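PDB 3WWX: S12 family peptidase from Streptomyces sp. 82F2, which probably hydrolyses amide bonds of D-configured substrates and belongs to the serine beta-lactamase-like family of penicillin-recognising enzymes. Local coordinates for residues F126-L139 against V223-G235. Sequence-based numbering, arbitrary orientation.
Sequences FLEHRYDTWTPKQL and VHDVSTLNPSIAG
Arg130 reaches along the 223-235 segment and grips Thr228 O side-on with two nitrogens, NE at 3.1 Å and NH2 at 2.9 Å. A bend at chi3 (-64°) turns the guanidinium edge-on to the chain, and NH2 continues nearly straight to a lone pair of Asp225 O, while water 1 links NH1 to the same carbonyl. Phe126 CE2 lies over the centre of one guanidinium face, and the aliphatic part of Arg130 serves its neighbours, CB resting on the Phe126 ring and CG over the centre of one face of the Tyr131 ring. Tyr131 OH hydrogen-bonds Thr228 OG1 at 2.6 Å, with either hydroxyl as possible donor. The Phe126 ring meets Leu229 CB with its edge, and its CE2 touches Val226 CG1 at 3.6 Å.

Farther along, Asn230 N donates to Arg130 O at 2.8 Å. With CG anti to the backbone N (chi1 -174°), the Asn230 amide projects toward residues 131-133, where ND2 donates to Thr133 OG1 and, from above the carbonyl plane, to Tyr131 O. Its OD1 accepts from Ser232 N in an Asx turn and also from Ser232 OG, which in turn receives Trp134 N in an almost linear bond of 2.9 Å. Ile233 CG2 packs obliquely against the pyrrole side of the indole, 3.4 Å from Trp134 NE1, and the indole meets Phe117 edge-to-face.

Phe126 also stacks on His306, a residue of the octane 1,8-diamine pocket, so this largely polar seam, with apolar patches around Phe126 and Trp134, borders the ligand-binding cleft of the beta-lactamase-like fold.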
loop_
_atom_site.group_PDB
_atom_site.type_symbol
_atom_site.label_atom_id
_atom_site.label_comp_id
_atom_site.label_asym_id
_atom_site.label_seq_id
_atom_site.Cartn_x
_atom_site.Cartn_y
_atom_site.Cartn_z
ATOM N N PHE A 126 -15.395 -14.781 4.036
ATOM C CA PHE A 126 -14.659 -14.542 2.789
ATOM C C PHE A 126 -14.940 -15.612 1.756
ATOM O O PHE A 126 -15.013 -15.331 0.566
ATOM C CB PHE A 126 -13.165 -14.498 3.076
ATOM C CG PHE A 126 -12.290 -14.441 1.843
ATOM C CD1 PHE A 126 -12.016 -13.230 1.221
ATOM C CD2 PHE A 126 -11.704 -15.600 1.340
ATOM C CE1 PHE A 126 -11.174 -13.179 0.099
ATOM C CE2 PHE A 126 -10.870 -15.558 0.218
ATOM C CZ PHE A 126 -10.615 -14.352 -0.405
ATOM N N LEU A 127 -15.118 -16.846 2.204
ATOM C CA LEU A 127 -15.335 -17.920 1.249
ATOM C C LEU A 127 -16.640 -17.726 0.484
ATOM O O LEU A 127 -16.762 -18.177 -0.648
ATOM C CB LEU A 127 -15.303 -19.275 1.946
ATOM C CG LEU A 127 -13.976 -19.626 2.616
ATOM C CD1 LEU A 127 -14.082 -20.984 3.294
ATOM C CD2 LEU A 127 -12.805 -19.623 1.655
ATOM N N GLU A 128 -17.618 -17.060 1.106
ATOM C CA GLU A 128 -18.869 -16.709 0.441
ATOM C C GLU A 128 -18.774 -15.394 -0.361
ATOM O O GLU A 128 -19.287 -15.303 -1.466
ATOM C CB GLU A 128 -19.956 -16.577 1.512
ATOM C CG GLU A 128 -21.300 -16.146 0.987
ATOM C CD GLU A 128 -22.433 -16.347 2.012
ATOM O OE1 GLU A 128 -23.570 -15.950 1.688
ATOM O OE2 GLU A 128 -22.189 -16.889 3.104
ATOM N N HIS A 129 -18.080 -14.398 0.195
ATOM C CA HIS A 129 -18.146 -13.025 -0.331
ATOM C C HIS A 129 -16.937 -12.565 -1.127
ATOM O O HIS A 129 -16.923 -11.437 -1.619
ATOM C CB HIS A 129 -18.420 -12.065 0.832
ATOM C CG HIS A 129 -19.753 -12.289 1.472
ATOM N ND1 HIS A 129 -20.937 -11.932 0.863
ATOM C CD2 HIS A 129 -20.088 -12.858 2.652
ATOM C CE1 HIS A 129 -21.949 -12.261 1.651
ATOM N NE2 HIS A 129 -21.464 -12.827 2.740
ATOM N N ARG A 130 -15.949 -13.441 -1.308
ATOM C CA ARG A 130 -14.680 -13.048 -1.917
ATOM C C ARG A 130 -14.789 -12.410 -3.276
ATOM O O ARG A 130 -13.890 -11.638 -3.632
ATOM C CB ARG A 130 -13.750 -14.256 -2.034
ATOM C CG ARG A 130 -14.304 -15.344 -2.953
ATOM C CD ARG A 130 -13.706 -16.706 -2.697
ATOM N NE ARG A 130 -12.272 -16.741 -2.989
ATOM C CZ ARG A 130 -11.450 -17.693 -2.570
ATOM N NH1 ARG A 130 -11.927 -18.694 -1.844
ATOM N NH2 ARG A 130 -10.151 -17.643 -2.866
ATOM N N TYR A 131 -15.833 -12.721 -4.049
ATOM C CA TYR A 131 -15.955 -12.188 -5.401
ATOM C C TYR A 131 -16.960 -11.034 -5.512
ATOM O O TYR A 131 -17.203 -10.528 -6.614
ATOM C CB TYR A 131 -16.284 -13.303 -6.408
ATOM C CG TYR A 131 -15.238 -14.397 -6.402
ATOM C CD1 TYR A 131 -13.896 -14.107 -6.639
ATOM C CD2 TYR A 131 -15.576 -15.714 -6.176
ATOM C CE1 TYR A 131 -12.940 -15.084 -6.648
ATOM C CE2 TYR A 131 -14.615 -16.703 -6.190
ATOM C CZ TYR A 131 -13.301 -16.384 -6.395
ATOM O OH TYR A 131 -12.342 -17.356 -6.383
ATOM N N ASP A 132 -17.518 -10.615 -4.381
ATOM C CA ASP A 132 -18.492 -9.510 -4.372
ATOM C C ASP A 132 -17.829 -8.200 -4.800
ATOM O O ASP A 132 -16.651 -7.936 -4.486
ATOM C CB ASP A 132 -19.081 -9.314 -2.979
ATOM C CG ASP A 132 -19.993 -10.441 -2.539
ATOM O OD1 ASP A 132 -20.191 -11.429 -3.274
ATOM O OD2 ASP A 132 -20.468 -10.326 -1.401
ATOM N N THR A 133 -18.584 -7.399 -5.546
ATOM C CA THR A 133 -18.127 -6.092 -5.977
ATOM C C THR A 133 -18.547 -5.022 -4.998
ATOM O O THR A 133 -19.729 -4.907 -4.651
ATOM C CB THR A 133 -18.647 -5.748 -7.376
ATOM O OG1 THR A 133 -18.036 -6.632 -8.320
ATOM C CG2 THR A 133 -18.304 -4.310 -7.748
ATOM N N TRP A 134 -17.562 -4.247 -4.565
ATOM C CA TRP A 134 -17.761 -3.124 -3.667
ATOM C C TRP A 134 -17.440 -1.854 -4.403
ATOM O O TRP A 134 -16.293 -1.647 -4.820
ATOM C CB TRP A 134 -16.820 -3.215 -2.460
ATOM C CG TRP A 134 -16.999 -4.439 -1.634
ATOM C CD1 TRP A 134 -16.505 -5.683 -1.900
ATOM C CD2 TRP A 134 -17.728 -4.548 -0.418
ATOM N NE1 TRP A 134 -16.886 -6.557 -0.920
ATOM C CE2 TRP A 134 -17.627 -5.886 0.011
ATOM C CE3 TRP A 134 -18.450 -3.636 0.365
ATOM C CZ2 TRP A 134 -18.235 -6.335 1.184
ATOM C CZ3 TRP A 134 -19.048 -4.084 1.516
ATOM C CH2 TRP A 134 -18.938 -5.418 1.921
ATOM N N THR A 135 -18.422 -0.973 -4.548
ATOM C CA THR A 135 -18.136 0.338 -5.109
ATOM C C THR A 135 -17.424 1.207 -4.086
ATOM O O THR A 135 -17.566 1.020 -2.887
ATOM C CB THR A 135 -19.409 1.064 -5.537
ATOM O OG1 THR A 135 -20.223 1.316 -4.389
ATOM C CG2 THR A 135 -20.183 0.241 -6.562
ATOM N N PRO A 136 -16.631 2.174 -4.550
ATOM C CA PRO A 136 -16.023 3.092 -3.586
ATOM C C PRO A 136 -17.071 3.748 -2.696
ATOM O O PRO A 136 -16.861 3.836 -1.489
ATOM C CB PRO A 136 -15.287 4.099 -4.463
ATOM C CG PRO A 136 -14.913 3.267 -5.703
ATOM C CD PRO A 136 -16.106 2.352 -5.914
ATOM N N LYS A 137 -18.199 4.178 -3.244
ATOM C CA LYS A 137 -19.206 4.815 -2.402
ATOM C C LYS A 137 -19.781 3.833 -1.378
ATOM O O LYS A 137 -20.128 4.240 -0.264
ATOM C CB LYS A 137 -20.310 5.477 -3.249
ATOM C CG LYS A 137 -21.010 4.550 -4.205
ATOM C CD LYS A 137 -22.035 5.312 -5.076
ATOM C CE LYS A 137 -22.746 4.368 -6.046
ATOM N NZ LYS A 137 -23.890 5.017 -6.747
ATOM N N GLN A 138 -19.866 2.551 -1.722
ATOM C CA GLN A 138 -20.321 1.561 -0.740
ATOM C C GLN A 138 -19.330 1.418 0.411
ATOM O O GLN A 138 -19.726 1.305 1.578
ATOM C CB GLN A 138 -20.581 0.199 -1.387
ATOM C CG GLN A 138 -21.036 -0.885 -0.402
ATOM C CD GLN A 138 -22.402 -0.621 0.170
ATOM O OE1 GLN A 138 -23.409 -0.890 -0.480
ATOM N NE2 GLN A 138 -22.451 -0.082 1.379
ATOM N N LEU A 139 -18.038 1.397 0.112
ATOM C CA LEU A 139 -17.035 1.321 1.166
ATOM C C LEU A 139 -17.101 2.544 2.082
ATOM O O LEU A 139 -17.000 2.433 3.294
ATOM C CB LEU A 139 -15.649 1.177 0.541
ATOM C CG LEU A 139 -15.443 -0.117 -0.265
ATOM C CD1 LEU A 139 -14.064 -0.094 -0.905
ATOM C CD2 LEU A 139 -15.633 -1.377 0.590
ATOM N N VAL A 223 -5.944 -23.424 6.883
ATOM C CA VAL A 223 -5.334 -22.573 5.871
ATOM C C VAL A 223 -6.145 -22.650 4.582
ATOM O O VAL A 223 -6.572 -23.735 4.159
ATOM C CB VAL A 223 -3.895 -22.988 5.635
ATOM C CG1 VAL A 223 -3.269 -22.222 4.464
ATOM C CG2 VAL A 223 -3.085 -22.745 6.876
ATOM N N HIS A 224 -6.332 -21.494 3.949
ATOM C CA HIS A 224 -7.132 -21.363 2.740
ATOM C C HIS A 224 -6.285 -20.814 1.629
ATOM O O HIS A 224 -5.448 -19.926 1.854
ATOM C CB HIS A 224 -8.275 -20.372 2.968
ATOM C CG HIS A 224 -9.131 -20.707 4.144
ATOM N ND1 HIS A 224 -10.296 -21.441 4.039
ATOM C CD2 HIS A 224 -8.982 -20.415 5.455
ATOM C CE1 HIS A 224 -10.827 -21.582 5.237
ATOM N NE2 HIS A 224 -10.051 -20.971 6.114
ATOM N N ASP A 225 -6.513 -21.324 0.429
ATOM C CA ASP A 225 -5.978 -20.718 -0.781
ATOM C C ASP A 225 -6.858 -19.540 -1.156
ATOM O O ASP A 225 -8.006 -19.702 -1.602
ATOM C CB ASP A 225 -5.958 -21.738 -1.916
ATOM C CG ASP A 225 -5.294 -21.219 -3.150
ATOM O OD1 ASP A 225 -5.441 -20.012 -3.454
ATOM O OD2 ASP A 225 -4.595 -22.030 -3.823
ATOM N N VAL A 226 -6.301 -18.348 -0.972
ATOM C CA VAL A 226 -7.015 -17.103 -1.179
ATOM C C VAL A 226 -6.482 -16.341 -2.391
ATOM O O VAL A 226 -6.638 -15.122 -2.495
ATOM C CB VAL A 226 -6.999 -16.213 0.093
ATOM C CG1 VAL A 226 -7.671 -16.908 1.232
ATOM C CG2 VAL A 226 -5.583 -15.807 0.485
ATOM N N SER A 227 -5.886 -17.067 -3.327
ATOM C CA SER A 227 -5.262 -16.429 -4.481
ATOM C C SER A 227 -6.234 -15.534 -5.234
ATOM O O SER A 227 -5.879 -14.415 -5.618
ATOM C CB SER A 227 -4.672 -17.482 -5.422
ATOM O OG SER A 227 -3.757 -18.341 -4.742
ATOM N N THR A 228 -7.446 -16.030 -5.461
ATOM C CA THR A 228 -8.438 -15.293 -6.227
ATOM C C THR A 228 -9.455 -14.588 -5.328
ATOM O O THR A 228 -10.000 -15.170 -4.406
ATOM C CB THR A 228 -9.180 -16.209 -7.203
ATOM O OG1 THR A 228 -9.792 -17.286 -6.482
ATOM C CG2 THR A 228 -8.216 -16.775 -8.227
ATOM N N LEU A 229 -9.678 -13.319 -5.630
ATOM C CA LEU A 229 -10.629 -12.474 -4.897
ATOM C C LEU A 229 -10.885 -11.232 -5.744
ATOM O O LEU A 229 -10.054 -10.862 -6.572
ATOM C CB LEU A 229 -10.082 -12.079 -3.500
ATOM C CG LEU A 229 -8.739 -11.330 -3.435
ATOM C CD1 LEU A 229 -8.899 -9.813 -3.626
ATOM C CD2 LEU A 229 -8.051 -11.631 -2.121
ATOM N N ASN A 230 -12.031 -10.602 -5.513
ATOM C CA ASN A 230 -12.398 -9.341 -6.146
ATOM C C ASN A 230 -11.716 -8.194 -5.399
ATOM O O ASN A 230 -12.037 -7.944 -4.238
ATOM C CB ASN A 230 -13.920 -9.182 -6.109
ATOM C CG ASN A 230 -14.418 -7.966 -6.863
ATOM O OD1 ASN A 230 -13.803 -6.887 -6.848
ATOM N ND2 ASN A 230 -15.565 -8.122 -7.520
ATOM N N PRO A 231 -10.749 -7.508 -6.042
ATOM C CA PRO A 231 -9.936 -6.524 -5.316
ATOM C C PRO A 231 -10.637 -5.216 -5.007
ATOM O O PRO A 231 -9.997 -4.331 -4.404
ATOM C CB PRO A 231 -8.765 -6.252 -6.272
ATOM C CG PRO A 231 -8.835 -7.271 -7.311
ATOM C CD PRO A 231 -10.226 -7.750 -7.395
ATOM N N SER A 232 -11.913 -5.092 -5.384
ATOM C CA SER A 232 -12.655 -3.878 -5.056
ATOM C C SER A 232 -12.852 -3.685 -3.555
ATOM O O SER A 232 -13.223 -2.595 -3.132
ATOM C CB SER A 232 -13.984 -3.846 -5.808
ATOM O OG SER A 232 -14.856 -4.865 -5.360
ATOM N N ILE A 233 -12.614 -4.715 -2.744
ATOM C CA ILE A 233 -12.573 -4.514 -1.303
ATOM C C ILE A 233 -11.526 -3.475 -0.897
ATOM O O ILE A 233 -11.640 -2.867 0.167
ATOM C CB ILE A 233 -12.269 -5.810 -0.534
ATOM C CG1 ILE A 233 -11.011 -6.490 -1.055
ATOM C CG2 ILE A 233 -13.478 -6.753 -0.558
ATOM C CD1 ILE A 233 -10.456 -7.583 -0.112
ATOM N N ALA A 234 -10.514 -3.283 -1.742
ATOM C CA ALA A 234 -9.400 -2.371 -1.472
ATOM C C ALA A 234 -9.393 -1.137 -2.394
ATOM O O ALA A 234 -9.143 -0.010 -1.946
ATOM C CB ALA A 234 -8.085 -3.153 -1.592
ATOM N N GLY A 235 -9.634 -1.336 -3.677
ATOM C CA GLY A 235 -9.561 -0.249 -4.632
ATOM C C GLY A 235 -8.303 0.582 -4.479
ATOM O O GLY A 235 -7.189 0.046 -4.413
HETATM O O HOH W 1 -10.333 -20.465 -0.396
HETATM O O HOH W 2 -12.998 -9.627 -2.071
HETATM O O HOH W 3 -13.844 -0.340 -4.502
#